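Local structure of ABC transporter, substrate binding protein (Agrobacterium tumefaciens, 3C9H) at residues A[256-261]-A[320-325]; A[153-158]-A[230-235]; A[111-116]-A[279-284]; A[94-99]-A[262-267]. The protein probably captures a solute in the periplasm for an inner-membrane ABC transporter, and binds a magnesium ion. One frame throughout, in Å; residues are numbered along the deposited sequence.

Contact 1 (A[256-261]-A[320-325]); sequences DYTVVM and GAQLRP
Val260 lies alongside Pro325 and Leu323: its CB is 4.1 Å from Pro325 CB, and its CG2 is 4.2 Å from Leu323 CB. These three apolar side chains suit such a face, since they cover the backbone without needing polar partners; Pro325, lacking an N-H, packs its ring carbons against Val260. Thr258 joins them with its CB 4.1 Å from Leu323 CD2, and suits the place because its hydroxyl OG1 is taken up by the backbone O of Pro254. On the reverse face Arg324 lays the aliphatic start of its chain against Tyr257, CG to CB 4.0 Å; a bend at chi2 (-57°) carries the guanidinium back over this tyrosine, whose CB lies over one face of it, 3.6 Å from Arg324 CZ. The phenol of Tyr257 leads away, to Asp191 in helix 183-194. The backbones are joined by three bonds: Thr258 N to Gln322 O (2.7 Å), Arg324 N to Thr258 O (2.7 Å) and Val260 N to Arg324 O (3.1 Å). Thr258 with Leu323 and Val259 with Arg324 make the pairing parallel, adding strand 323-325, just after helix 312-319, beside strand 258-268 in a sheet of the solute-binding protein.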
loop_
_atom_site.group_PDB
_atom_site.type_symbol
_atom_site.label_atom_id
_atom_site.label_comp_id
_atom_site.label_asym_id
_atom_site.label_seq_id
_atom_site.Cartn_x
_atom_site.Cartn_y
_atom_site.Cartn_z
ATOM N N ASP A 256 -1.908 -17.486 10.279
ATOM C CA ASP A 256 -1.170 -17.133 11.508
ATOM C C ASP A 256 -1.356 -15.635 11.876
ATOM O O ASP A 256 -1.742 -15.302 12.988
ATOM C CB ASP A 256 0.315 -17.541 11.433
ATOM C CG ASP A 256 1.018 -17.104 10.133
ATOM O OD1 ASP A 256 0.364 -16.642 9.174
ATOM O OD2 ASP A 256 2.253 -17.261 10.062
ATOM N N TYR A 257 -1.114 -14.735 10.936
ATOM C CA TYR A 257 -1.532 -13.347 11.109
ATOM C C TYR A 257 -1.486 -12.656 9.750
ATOM O O TYR A 257 -0.752 -13.083 8.850
ATOM C CB TYR A 257 -0.641 -12.599 12.113
ATOM C CG TYR A 257 0.784 -12.430 11.652
ATOM C CD1 TYR A 257 1.169 -11.347 10.874
ATOM C CD2 TYR A 257 1.755 -13.361 12.000
ATOM C CE1 TYR A 257 2.493 -11.212 10.438
ATOM C CE2 TYR A 257 3.046 -13.225 11.589
ATOM C CZ TYR A 257 3.426 -12.156 10.820
ATOM O OH TYR A 257 4.754 -12.068 10.434
ATOM N N THR A 258 -2.261 -11.588 9.613
ATOM C CA THR A 258 -2.283 -10.837 8.364
ATOM C C THR A 258 -2.058 -9.363 8.689
ATOM O O THR A 258 -2.876 -8.741 9.367
ATOM C CB THR A 258 -3.616 -11.010 7.545
ATOM O OG1 THR A 258 -3.774 -12.367 7.100
ATOM C CG2 THR A 258 -3.599 -10.130 6.292
ATOM N N VAL A 259 -0.934 -8.820 8.235
ATOM C CA VAL A 259 -0.672 -7.404 8.381
ATOM C C VAL A 259 -1.593 -6.609 7.451
ATOM O O VAL A 259 -1.838 -7.013 6.303
ATOM C CB VAL A 259 0.795 -7.066 8.117
ATOM C CG1 VAL A 259 0.968 -5.523 8.122
ATOM C CG2 VAL A 259 1.706 -7.739 9.189
ATOM N N VAL A 260 -2.122 -5.490 7.962
ATOM C CA VAL A 260 -3.022 -4.628 7.193
ATOM C C VAL A 260 -2.478 -3.197 7.180
ATOM O O VAL A 260 -2.107 -2.613 8.235
ATOM C CB VAL A 260 -4.454 -4.643 7.734
ATOM C CG1 VAL A 260 -5.377 -3.711 6.908
ATOM C CG2 VAL A 260 -4.983 -6.044 7.724
ATOM N N MET A 261 -2.431 -2.623 5.991
ATOM C CA MET A 261 -2.025 -1.228 5.877
ATOM C C MET A 261 -3.199 -0.417 5.423
ATOM O O MET A 261 -4.213 -0.954 4.977
ATOM C CB MET A 261 -0.842 -1.043 4.911
ATOM C CG MET A 261 -1.154 -1.195 3.420
ATOM S SD MET A 261 -1.955 0.171 2.486
ATOM C CE MET A 261 -1.091 1.506 3.233
ATOM N N GLY A 320 -11.093 -10.929 12.744
ATOM C CA GLY A 320 -10.702 -10.733 14.127
ATOM C C GLY A 320 -9.217 -10.508 14.343
ATOM O O GLY A 320 -8.583 -9.740 13.608
ATOM N N ALA A 321 -8.670 -11.182 15.358
ATOM C CA ALA A 321 -7.263 -11.020 15.751
ATOM C C ALA A 321 -6.246 -11.577 14.744
ATOM O O ALA A 321 -5.055 -11.403 14.949
ATOM C CB ALA A 321 -7.012 -11.639 17.145
ATOM N N GLN A 322 -6.695 -12.250 13.686
ATOM C CA GLN A 322 -5.799 -12.603 12.571
ATOM C C GLN A 322 -5.198 -11.321 11.969
ATOM O O GLN A 322 -4.013 -11.290 11.620
ATOM C CB GLN A 322 -6.575 -13.366 11.498
ATOM C CG GLN A 322 -5.782 -13.805 10.243
ATOM C CD GLN A 322 -6.714 -14.292 9.109
ATOM O OE1 GLN A 322 -6.279 -14.550 7.974
ATOM N NE2 GLN A 322 -8.006 -14.414 9.422
ATOM N N LEU A 323 -6.018 -10.265 11.878
ATOM C CA LEU A 323 -5.611 -8.988 11.261
ATOM C C LEU A 323 -4.750 -8.150 12.191
ATOM O O LEU A 323 -5.053 -8.015 13.383
ATOM C CB LEU A 323 -6.830 -8.154 10.861
ATOM C CG LEU A 323 -7.856 -8.807 9.941
ATOM C CD1 LEU A 323 -8.862 -7.785 9.444
ATOM C CD2 LEU A 323 -7.199 -9.529 8.776
ATOM N N ARG A 324 -3.685 -7.573 11.633
ATOM C CA ARG A 324 -2.762 -6.731 12.373
ATOM C C ARG A 324 -2.637 -5.363 11.670
ATOM O O ARG A 324 -1.649 -5.111 10.975
ATOM C CB ARG A 324 -1.393 -7.417 12.506
ATOM C CG ARG A 324 -1.429 -8.831 13.104
ATOM C CD ARG A 324 -2.096 -8.828 14.492
ATOM N NE ARG A 324 -1.615 -9.918 15.341
ATOM C CZ ARG A 324 -1.955 -11.198 15.209
ATOM N NH1 ARG A 324 -2.797 -11.573 14.263
ATOM N NH2 ARG A 324 -1.455 -12.117 16.023
ATOM N N PRO A 325 -3.653 -4.485 11.842
ATOM C CA PRO A 325 -3.595 -3.145 11.234
ATOM C C PRO A 325 -2.669 -2.209 11.975
ATOM O O PRO A 325 -2.254 -2.507 13.092
ATOM C CB PRO A 325 -5.036 -2.634 11.311
ATOM C CG PRO A 325 -5.687 -3.442 12.412
ATOM C CD PRO A 325 -4.900 -4.706 12.601
#

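Contact 2 (A[153-158]-A[230-235]); sequences ATRAEF and LGYNIL
Tyr232 holds CG anti to its backbone N (chi1 175°), as does Phe158, and these settings bring together two rings, from helix 155-164 and from the corner in segment 230-235. The edge of Tyr232 points at the face of Phe158 in a T-shaped stack, centroids 5.8 Å apart and planes at 73°. Leu230, two residues before the tyrosine, places CD1 over a face of the same phenylalanine in a CH-pi contact, 4.3 Å from the ring centroid. Phe158 CZ also meets Tyr232 CB at 4.1 Å. A flat, wholly apolar ring suits this place, because it can receive a leucine methyl and a tyrosine edge together.

The polar half lies one helical turn back. Arg155 reaches out extended from CG to NE, its guanidinium almost perpendicular to the tyrosine ring, and NE donates to Tyr232 OH at 2.9 Å. The hydrogen angle is 160°, and the hydroxyl sits at the guanidinium edge in its plane. The phenol is also bonded to Asp191, while Arg155 NH2 forms a salt bridge with Asp256 and bonds to Tyr257 O. Thr154 starts the helix as N-cap, its OG1 accepting from Glu157 N at 3.1 Å.

The contact thus joins the start of helix 155-164 to strand 230-235. Because the arginine and the phenol are buried, their network implies that the positive charge is probably balanced mainly by Asp256, with Asp191 at longer range, while Asp191, bonded to the phenol, probably polarises its O-H.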
loop_
_atom_site.group_PDB
_atom_site.type_symbol
_atom_site.label_atom_id
_atom_site.label_comp_id
_atom_site.label_asym_id
_atom_site.label_seq_id
_atom_site.Cartn_x
_atom_site.Cartn_y
_atom_site.Cartn_z
ATOM N N ALA A 153 -0.339 -21.625 4.004
ATOM C CA ALA A 153 -1.303 -20.671 4.556
ATOM C C ALA A 153 -0.788 -19.947 5.810
ATOM O O ALA A 153 -1.475 -19.094 6.363
ATOM C CB ALA A 153 -2.610 -21.387 4.880
ATOM N N THR A 154 0.411 -20.298 6.252
ATOM C CA THR A 154 1.070 -19.668 7.370
ATOM C C THR A 154 2.539 -19.542 7.012
ATOM O O THR A 154 3.014 -20.152 6.046
ATOM C CB THR A 154 0.958 -20.503 8.677
ATOM O OG1 THR A 154 1.769 -21.676 8.571
ATOM C CG2 THR A 154 -0.480 -20.874 8.997
ATOM N N ARG A 155 3.266 -18.783 7.813
ATOM C CA ARG A 155 4.689 -18.605 7.610
ATOM C C ARG A 155 5.493 -19.883 7.888
ATOM O O ARG A 155 6.443 -20.166 7.188
ATOM C CB ARG A 155 5.180 -17.412 8.440
ATOM C CG ARG A 155 4.840 -16.102 7.715
ATOM C CD ARG A 155 4.701 -14.940 8.621
ATOM N NE ARG A 155 4.176 -13.776 7.905
ATOM C CZ ARG A 155 2.885 -13.494 7.765
ATOM N NH1 ARG A 155 2.529 -12.413 7.104
ATOM N NH2 ARG A 155 1.949 -14.263 8.301
ATOM N N ALA A 156 5.099 -20.637 8.908
ATOM C CA ALA A 156 5.660 -21.970 9.142
ATOM C C ALA A 156 5.501 -22.862 7.918
ATOM O O ALA A 156 6.472 -23.492 7.490
ATOM C CB ALA A 156 5.018 -22.627 10.347
ATOM N N GLU A 157 4.293 -22.911 7.356
ATOM C CA GLU A 157 4.020 -23.720 6.156
ATOM C C GLU A 157 4.786 -23.243 4.930
ATOM O O GLU A 157 5.158 -24.041 4.067
ATOM C CB GLU A 157 2.518 -23.743 5.821
ATOM C CG GLU A 157 1.698 -24.554 6.785
ATOM C CD GLU A 157 0.209 -24.590 6.451
ATOM O OE1 GLU A 157 -0.193 -24.132 5.379
ATOM O OE2 GLU A 157 -0.569 -25.102 7.274
ATOM N N PHE A 158 4.987 -21.932 4.838
ATOM C CA PHE A 158 5.710 -21.362 3.720
ATOM C C PHE A 158 7.140 -21.897 3.742
ATOM O O PHE A 158 7.646 -22.376 2.728
ATOM C CB PHE A 158 5.718 -19.831 3.839
ATOM C CG PHE A 158 5.986 -19.096 2.549
ATOM C CD1 PHE A 158 4.945 -18.432 1.881
ATOM C CD2 PHE A 158 7.262 -19.008 2.034
ATOM C CE1 PHE A 158 5.183 -17.705 0.688
ATOM C CE2 PHE A 158 7.535 -18.290 0.842
ATOM C CZ PHE A 158 6.493 -17.644 0.159
ATOM N N LEU A 230 5.258 -18.586 -5.984
ATOM C CA LEU A 230 4.775 -17.947 -4.755
ATOM C C LEU A 230 5.272 -16.505 -4.647
ATOM O O LEU A 230 6.424 -16.205 -4.986
ATOM C CB LEU A 230 5.279 -18.699 -3.510
ATOM C CG LEU A 230 4.584 -19.992 -3.082
ATOM C CD1 LEU A 230 5.480 -20.744 -2.092
ATOM C CD2 LEU A 230 3.204 -19.718 -2.488
ATOM N N GLY A 231 4.410 -15.626 -4.143
ATOM C CA GLY A 231 4.822 -14.303 -3.677
ATOM C C GLY A 231 4.418 -14.065 -2.228
ATOM O O GLY A 231 3.373 -14.551 -1.763
ATOM N N TYR A 232 5.242 -13.298 -1.519
ATOM C CA TYR A 232 5.078 -13.056 -0.098
ATOM C C TYR A 232 4.899 -11.550 0.171
ATOM O O TYR A 232 5.647 -10.742 -0.369
ATOM C CB TYR A 232 6.300 -13.589 0.677
ATOM C CG TYR A 232 6.256 -13.272 2.140
ATOM C CD1 TYR A 232 5.462 -14.014 2.997
ATOM C CD2 TYR A 232 7.000 -12.223 2.679
ATOM C CE1 TYR A 232 5.380 -13.710 4.347
ATOM C CE2 TYR A 232 6.931 -11.911 4.044
ATOM C CZ TYR A 232 6.121 -12.653 4.864
ATOM O OH TYR A 232 6.044 -12.377 6.213
ATOM N N ASN A 233 3.938 -11.202 1.023
ATOM C CA ASN A 233 3.634 -9.801 1.390
ATOM C C ASN A 233 3.183 -8.927 0.234
ATOM O O ASN A 233 3.554 -7.753 0.133
ATOM C CB ASN A 233 4.830 -9.146 2.084
ATOM C CG ASN A 233 4.829 -9.340 3.588
ATOM O OD1 ASN A 233 5.675 -8.760 4.303
ATOM N ND2 ASN A 233 3.893 -10.126 4.082
ATOM N N ILE A 234 2.328 -9.485 -0.608
ATOM C CA ILE A 234 1.836 -8.808 -1.785
ATOM C C ILE A 234 0.554 -8.079 -1.390
ATOM O O ILE A 234 -0.179 -8.553 -0.529
ATOM C CB ILE A 234 1.583 -9.832 -2.950
ATOM C CG1 ILE A 234 2.869 -10.640 -3.190
ATOM C CG2 ILE A 234 1.111 -9.118 -4.241
ATOM C CD1 ILE A 234 4.118 -9.781 -3.427
ATOM N N LEU A 235 0.290 -6.933 -2.025
ATOM C CA LEU A 235 -0.939 -6.205 -1.789
ATOM C C LEU A 235 -2.162 -7.023 -2.230
ATOM O O LEU A 235 -2.306 -7.365 -3.397
ATOM C CB LEU A 235 -0.895 -4.822 -2.450
ATOM C CG LEU A 235 0.087 -3.784 -1.859
ATOM C CD1 LEU A 235 -0.000 -2.476 -2.653
ATOM C CD2 LEU A 235 -0.154 -3.541 -0.341
#

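Contact 3 (A[111-116]-A[279-284]); sequences SDLAMS and RYLEFF
Ala114 N donates to Glu282 OE2 in the one polar link across the contact, a weak hydrogen bond, long at 3.5 Å though fairly straight (159°). Carbons are the other neighbours of this oxygen: Ala114 CB lies 3.3 Å from the same OE2. From Leu113, the first residue of the turn, CD2 comes within 3.8 Å of Glu282 OE2. The carboxylate gets there because CG is anti to the backbone N (chi1 -165°) and the chain runs out extended, so a side chain that begins by pointing past the loop ends against it. Glutamate also suits a helix surface that is only partly covered, and here it touches a crystal neighbour as well.

The loop contains a type I beta turn from Leu113 to Ser116, packed on helix 274-285, which follows the long strand 258-268 in the chain. Ser116 OG steadies the turn from inside, accepting from Leu113 N at 2.9 Å, and it is further bonded to Tyr130 OH; the small hydroxyl side chain fits this fold-back.

Deeper in, Leu113 and Leu281 cross at a slant, CD1 of the first 3.7 Å from CD2 of the second. That same Leu281 CD2 also meets Ser111 CB at 3.9 Å. Leu281 is buried, with Leu132 touching it too, whereas Leu113 reaches along the helix to Arg278 and Met285, which suits an apolar side chain that the loop lays on the helix.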
loop_
_atom_site.group_PDB
_atom_site.type_symbol
_atom_site.label_atom_id
_atom_site.label_comp_id
_atom_site.label_asym_id
_atom_site.label_seq_id
_atom_site.Cartn_x
_atom_site.Cartn_y
_atom_site.Cartn_z
ATOM N N SER A 111 -6.130 19.726 7.273
ATOM C CA SER A 111 -7.290 19.724 6.409
ATOM C C SER A 111 -8.535 19.494 7.242
ATOM O O SER A 111 -8.862 18.351 7.564
ATOM C CB SER A 111 -7.174 18.617 5.364
ATOM O OG SER A 111 -6.124 18.871 4.482
ATOM N N ASP A 112 -9.225 20.588 7.581
ATOM C CA ASP A 112 -10.438 20.534 8.392
ATOM C C ASP A 112 -11.612 20.405 7.471
ATOM O O ASP A 112 -12.069 21.406 6.892
ATOM C CB ASP A 112 -10.599 21.797 9.239
ATOM C CG ASP A 112 -9.568 21.892 10.326
ATOM O OD1 ASP A 112 -9.160 20.837 10.834
ATOM O OD2 ASP A 112 -9.177 23.025 10.679
ATOM N N LEU A 113 -12.120 19.187 7.345
ATOM C CA LEU A 113 -13.116 18.879 6.324
ATOM C C LEU A 113 -14.420 18.369 6.921
ATOM O O LEU A 113 -14.528 18.144 8.126
ATOM C CB LEU A 113 -12.564 17.841 5.334
ATOM C CG LEU A 113 -11.321 18.270 4.542
ATOM C CD1 LEU A 113 -10.577 17.091 3.850
ATOM C CD2 LEU A 113 -11.726 19.331 3.554
ATOM N N ALA A 114 -15.379 18.177 6.018
ATOM C CA ALA A 114 -16.727 17.658 6.293
ATOM C C ALA A 114 -16.721 16.382 7.122
ATOM O O ALA A 114 -17.341 16.322 8.157
ATOM C CB ALA A 114 -17.440 17.397 4.949
ATOM N N MET A 115 -16.007 15.362 6.653
ATOM C CA MET A 115 -15.971 14.083 7.364
ATOM C C MET A 115 -14.895 13.975 8.461
ATOM O O MET A 115 -14.743 12.905 9.051
ATOM C CB MET A 115 -15.822 12.931 6.357
ATOM C CG MET A 115 -17.094 12.603 5.559
ATOM S SD MET A 115 -18.412 11.927 6.618
ATOM C CE MET A 115 -17.554 10.528 7.449
ATOM N N SER A 116 -14.162 15.055 8.753
ATOM C CA SER A 116 -13.023 14.966 9.682
ATOM C C SER A 116 -13.385 14.465 11.081
ATOM O O SER A 116 -12.807 13.498 11.573
ATOM C CB SER A 116 -12.283 16.303 9.788
ATOM O OG SER A 116 -11.673 16.642 8.564
ATOM N N ARG A 279 -10.105 19.229 -1.792
ATOM C CA ARG A 279 -11.308 18.779 -2.507
ATOM C C ARG A 279 -11.203 17.304 -2.885
ATOM O O ARG A 279 -12.169 16.542 -2.757
ATOM C CB ARG A 279 -11.561 19.594 -3.788
ATOM C CG ARG A 279 -13.065 19.654 -4.079
ATOM C CD ARG A 279 -13.416 20.285 -5.388
ATOM N NE ARG A 279 -13.050 21.689 -5.419
ATOM C CZ ARG A 279 -13.267 22.506 -6.446
ATOM N NH1 ARG A 279 -13.836 22.066 -7.566
ATOM N NH2 ARG A 279 -12.868 23.775 -6.365
ATOM N N TYR A 280 -10.041 16.927 -3.399
ATOM C CA TYR A 280 -9.750 15.547 -3.772
ATOM C C TYR A 280 -9.752 14.639 -2.522
ATOM O O TYR A 280 -10.375 13.565 -2.501
ATOM C CB TYR A 280 -8.395 15.516 -4.443
ATOM C CG TYR A 280 -8.071 14.284 -5.229
ATOM C CD1 TYR A 280 -8.631 14.064 -6.488
ATOM C CD2 TYR A 280 -7.142 13.368 -4.758
ATOM C CE1 TYR A 280 -8.287 12.930 -7.256
ATOM C CE2 TYR A 280 -6.786 12.233 -5.528
ATOM C CZ TYR A 280 -7.366 12.033 -6.767
ATOM O OH TYR A 280 -7.023 10.915 -7.514
ATOM N N LEU A 281 -9.076 15.086 -1.471
ATOM C CA LEU A 281 -9.135 14.363 -0.185
ATOM C C LEU A 281 -10.563 14.163 0.309
ATOM O O LEU A 281 -10.973 13.053 0.664
ATOM C CB LEU A 281 -8.297 15.104 0.862
ATOM C CG LEU A 281 -8.288 14.539 2.264
ATOM C CD1 LEU A 281 -7.937 13.005 2.291
ATOM C CD2 LEU A 281 -7.360 15.368 3.151
ATOM N N GLU A 282 -11.349 15.230 0.318
ATOM C CA GLU A 282 -12.756 15.119 0.662
ATOM C C GLU A 282 -13.463 14.065 -0.213
ATOM O O GLU A 282 -14.247 13.260 0.302
ATOM C CB GLU A 282 -13.443 16.477 0.500
ATOM C CG GLU A 282 -14.791 16.585 1.151
ATOM C CD GLU A 282 -15.166 18.030 1.387
ATOM O OE1 GLU A 282 -15.253 18.752 0.366
ATOM O OE2 GLU A 282 -15.328 18.442 2.575
ATOM N N PHE A 283 -13.182 14.056 -1.517
ATOM C CA PHE A 283 -13.787 13.060 -2.383
ATOM C C PHE A 283 -13.381 11.622 -1.995
ATOM O O PHE A 283 -14.230 10.733 -1.906
ATOM C CB PHE A 283 -13.504 13.340 -3.861
ATOM C CG PHE A 283 -14.078 12.295 -4.774
ATOM C CD1 PHE A 283 -15.406 12.363 -5.187
ATOM C CD2 PHE A 283 -13.316 11.209 -5.150
ATOM C CE1 PHE A 283 -15.938 11.361 -6.000
ATOM C CE2 PHE A 283 -13.846 10.189 -5.964
ATOM C CZ PHE A 283 -15.148 10.258 -6.379
ATOM N N PHE A 284 -12.091 11.405 -1.749
ATOM C CA PHE A 284 -11.594 10.126 -1.275
ATOM C C PHE A 284 -12.199 9.685 0.062
ATOM O O PHE A 284 -12.225 8.500 0.336
ATOM C CB PHE A 284 -10.059 10.126 -1.184
ATOM C CG PHE A 284 -9.380 9.710 -2.474
ATOM C CD1 PHE A 284 -8.497 8.620 -2.504
ATOM C CD2 PHE A 284 -9.655 10.379 -3.663
ATOM C CE1 PHE A 284 -7.893 8.227 -3.681
ATOM C CE2 PHE A 284 -9.064 9.987 -4.851
ATOM C CZ PHE A 284 -8.179 8.914 -4.863
#

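Contact 4 (A[94-99]-A[262-267]); sequences SAMDLQ and SRIGLV. With CIT (citric acid), chain D.
Gln99 donates through NE2 to Ile264 O at 2.9 Å, the acceptor lying in the plane of its amide while the donor stands above the carbonyl plane. A second, weak bond takes the same nitrogen to Ala91 O, so the buried amide is held between two adjacent strands. A bend at chi2 (-76°) folds it there, and Gln99 CB packs 3.5 Å from Ile264 CG2. The methyl CD1 of Ile264 reaches Met96 CB at 3.7 Å. Ser262 N has the soft sulfur Met96 SD as a weak acceptor, 3.5 Å away, while Ser262 OG bonds to Thr133 O. Toward the helix start, Ser94 CB lies over one face of the Arg263 guanidinium. Both residues hold a citrate, probably from the crystallisation liquor: Ser94 OG donates to O1 at 2.8 Å, and Arg263 NH1 donates to the same O1 at 2.8 Å. Arg263 NE is salt-bridged to Glu135, which would orient the cation. Thr70, Tyr176, Tyr238, Ser41 and the backbone N of Gly182 and Ser216 also bond the citrate, and Ser41, with Asp43, also binds the magnesium ion. Hydroxyls, main-chain N-H groups and an arginine around an anion are consistent with the interlobe ligand cleft of a periplasmic binding protein.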
loop_
_atom_site.group_PDB
_atom_site.type_symbol
_atom_site.label_atom_id
_atom_site.label_comp_id
_atom_site.label_asym_id
_atom_site.label_seq_id
_atom_site.Cartn_x
_atom_site.Cartn_y
_atom_site.Cartn_z
ATOM N N SER A 94 0.921 4.341 0.494
ATOM C CA SER A 94 0.813 3.164 1.306
ATOM C C SER A 94 1.976 3.066 2.303
ATOM O O SER A 94 1.951 2.201 3.186
ATOM C CB SER A 94 0.742 1.920 0.440
ATOM O OG SER A 94 1.798 1.904 -0.493
ATOM N N ALA A 95 2.982 3.933 2.162
ATOM C CA ALA A 95 4.079 3.975 3.130
ATOM C C ALA A 95 3.664 4.862 4.335
ATOM O O ALA A 95 4.012 6.037 4.441
ATOM C CB ALA A 95 5.400 4.390 2.499
ATOM N N MET A 96 2.918 4.248 5.253
ATOM C CA MET A 96 2.185 4.963 6.290
ATOM C C MET A 96 3.159 5.767 7.136
ATOM O O MET A 96 2.906 6.912 7.494
ATOM C CB MET A 96 1.433 3.992 7.198
ATOM C CG MET A 96 0.378 3.064 6.541
ATOM S SD MET A 96 -0.476 1.945 7.678
ATOM C CE MET A 96 -1.411 3.122 8.641
ATOM N N ASP A 97 4.262 5.131 7.459
ATOM C CA ASP A 97 5.310 5.734 8.251
ATOM C C ASP A 97 5.923 6.990 7.623
ATOM O O ASP A 97 6.118 8.002 8.309
ATOM C CB ASP A 97 6.359 4.681 8.622
ATOM C CG ASP A 97 7.038 4.025 7.415
ATOM O OD1 ASP A 97 6.422 3.878 6.336
ATOM O OD2 ASP A 97 8.193 3.582 7.593
ATOM N N LEU A 98 6.151 6.966 6.316
ATOM C CA LEU A 98 6.725 8.112 5.622
ATOM C C LEU A 98 5.726 9.255 5.562
ATOM O O LEU A 98 6.117 10.417 5.588
ATOM C CB LEU A 98 7.169 7.728 4.191
ATOM C CG LEU A 98 8.291 6.672 4.143
ATOM C CD1 LEU A 98 8.724 6.370 2.728
ATOM C CD2 LEU A 98 9.499 7.080 5.052
ATOM N N GLN A 99 4.435 8.923 5.463
ATOM C CA GLN A 99 3.397 9.942 5.447
ATOM C C GLN A 99 3.239 10.615 6.801
ATOM O O GLN A 99 3.086 11.819 6.887
ATOM C CB GLN A 99 2.076 9.356 4.970
ATOM C CG GLN A 99 2.096 9.004 3.477
ATOM C CD GLN A 99 1.967 10.233 2.583
ATOM O OE1 GLN A 99 2.958 10.922 2.312
ATOM N NE2 GLN A 99 0.741 10.504 2.100
ATOM N N SER A 262 -3.033 0.893 5.510
ATOM C CA SER A 262 -4.065 1.818 5.079
ATOM C C SER A 262 -3.366 2.908 4.303
ATOM O O SER A 262 -2.412 3.478 4.814
ATOM C CB SER A 262 -4.741 2.439 6.296
ATOM O OG SER A 262 -5.444 1.486 7.081
ATOM N N ARG A 263 -3.819 3.215 3.083
ATOM C CA ARG A 263 -3.234 4.316 2.320
ATOM C C ARG A 263 -3.539 5.636 3.046
ATOM O O ARG A 263 -4.674 5.883 3.485
ATOM C CB ARG A 263 -3.808 4.359 0.898
ATOM C CG ARG A 263 -3.363 3.194 0.064
ATOM C CD ARG A 263 -3.989 3.164 -1.303
ATOM N NE ARG A 263 -3.793 1.818 -1.799
ATOM C CZ ARG A 263 -2.735 1.401 -2.474
ATOM N NH1 ARG A 263 -1.798 2.239 -2.904
ATOM N NH2 ARG A 263 -2.654 0.115 -2.765
ATOM N N ILE A 264 -2.528 6.473 3.172
ATOM C CA ILE A 264 -2.645 7.743 3.884
ATOM C C ILE A 264 -2.596 8.908 2.914
ATOM O O ILE A 264 -1.689 9.003 2.075
ATOM C CB ILE A 264 -1.530 7.879 4.955
ATOM C CG1 ILE A 264 -1.761 6.907 6.125
ATOM C CG2 ILE A 264 -1.422 9.336 5.498
ATOM C CD1 ILE A 264 -0.651 7.058 7.203
ATOM N N GLY A 265 -3.613 9.759 3.000
ATOM C CA GLY A 265 -3.697 10.968 2.235
ATOM C C GLY A 265 -3.450 12.198 3.083
ATOM O O GLY A 265 -3.873 12.280 4.222
ATOM N N LEU A 266 -2.761 13.158 2.488
ATOM C CA LEU A 266 -2.487 14.474 3.115
ATOM C C LEU A 266 -2.256 15.519 2.020
ATOM O O LEU A 266 -1.967 15.164 0.892
ATOM C CB LEU A 266 -1.284 14.395 4.056
ATOM C CG LEU A 266 0.089 14.028 3.466
ATOM C CD1 LEU A 266 0.741 15.257 2.818
ATOM C CD2 LEU A 266 1.047 13.392 4.548
ATOM N N VAL A 267 -2.433 16.792 2.381
ATOM C CA VAL A 267 -2.176 17.930 1.525
ATOM C C VAL A 267 -0.865 18.528 1.988
ATOM O O VAL A 267 -0.759 18.930 3.147
ATOM C CB VAL A 267 -3.284 19.003 1.667
ATOM C CG1 VAL A 267 -2.896 20.288 0.919
ATOM C CG2 VAL A 267 -4.626 18.438 1.193
HETATM C C1 CIT D . 1.538 0.714 -3.779
HETATM O O1 CIT D . 0.840 1.461 -3.036
HETATM O O2 CIT D . 1.076 0.291 -4.859
HETATM C C2 CIT D . 2.917 0.285 -3.356
HETATM C C3 CIT D . 3.925 0.193 -4.518
HETATM O O7 CIT D . 3.871 1.412 -5.320
HETATM C C4 CIT D . 5.348 0.035 -3.992
HETATM C C5 CIT D . 5.827 1.227 -3.225
HETATM O O3 CIT D . 6.421 1.094 -2.107
HETATM O O4 CIT D . 5.664 2.328 -3.771
HETATM C C6 CIT D . 3.635 -1.002 -5.441
HETATM O O5 CIT D . 3.387 -0.858 -6.669
HETATM O O6 CIT D . 3.622 -2.155 -4.994
#

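From the N terminus, residues 94-99 open contact 4 and 111-116 open contact 3. Residues 153-158 then open contact 2, which closes at 230-235, nested inside both earlier loops. Contact 1 opens next, at 256-261, and contact 4 closes immediately afterwards at 262-267 on the same strand; contact 3 closes at 279-284 and contact 1 last, at 320-325. Contacts 1, 3 and 4 therefore cross one another, while 2 and 1 follow in series. Strand 258-268 joins contacts 1 and 4, the latter tying it to the start of helix 96-104, and leads into the helix of contact 3. Contact 2 ties helix 155-164 to strand 230-235 and meets contact 1 through the Asp256-Arg155 salt bridge.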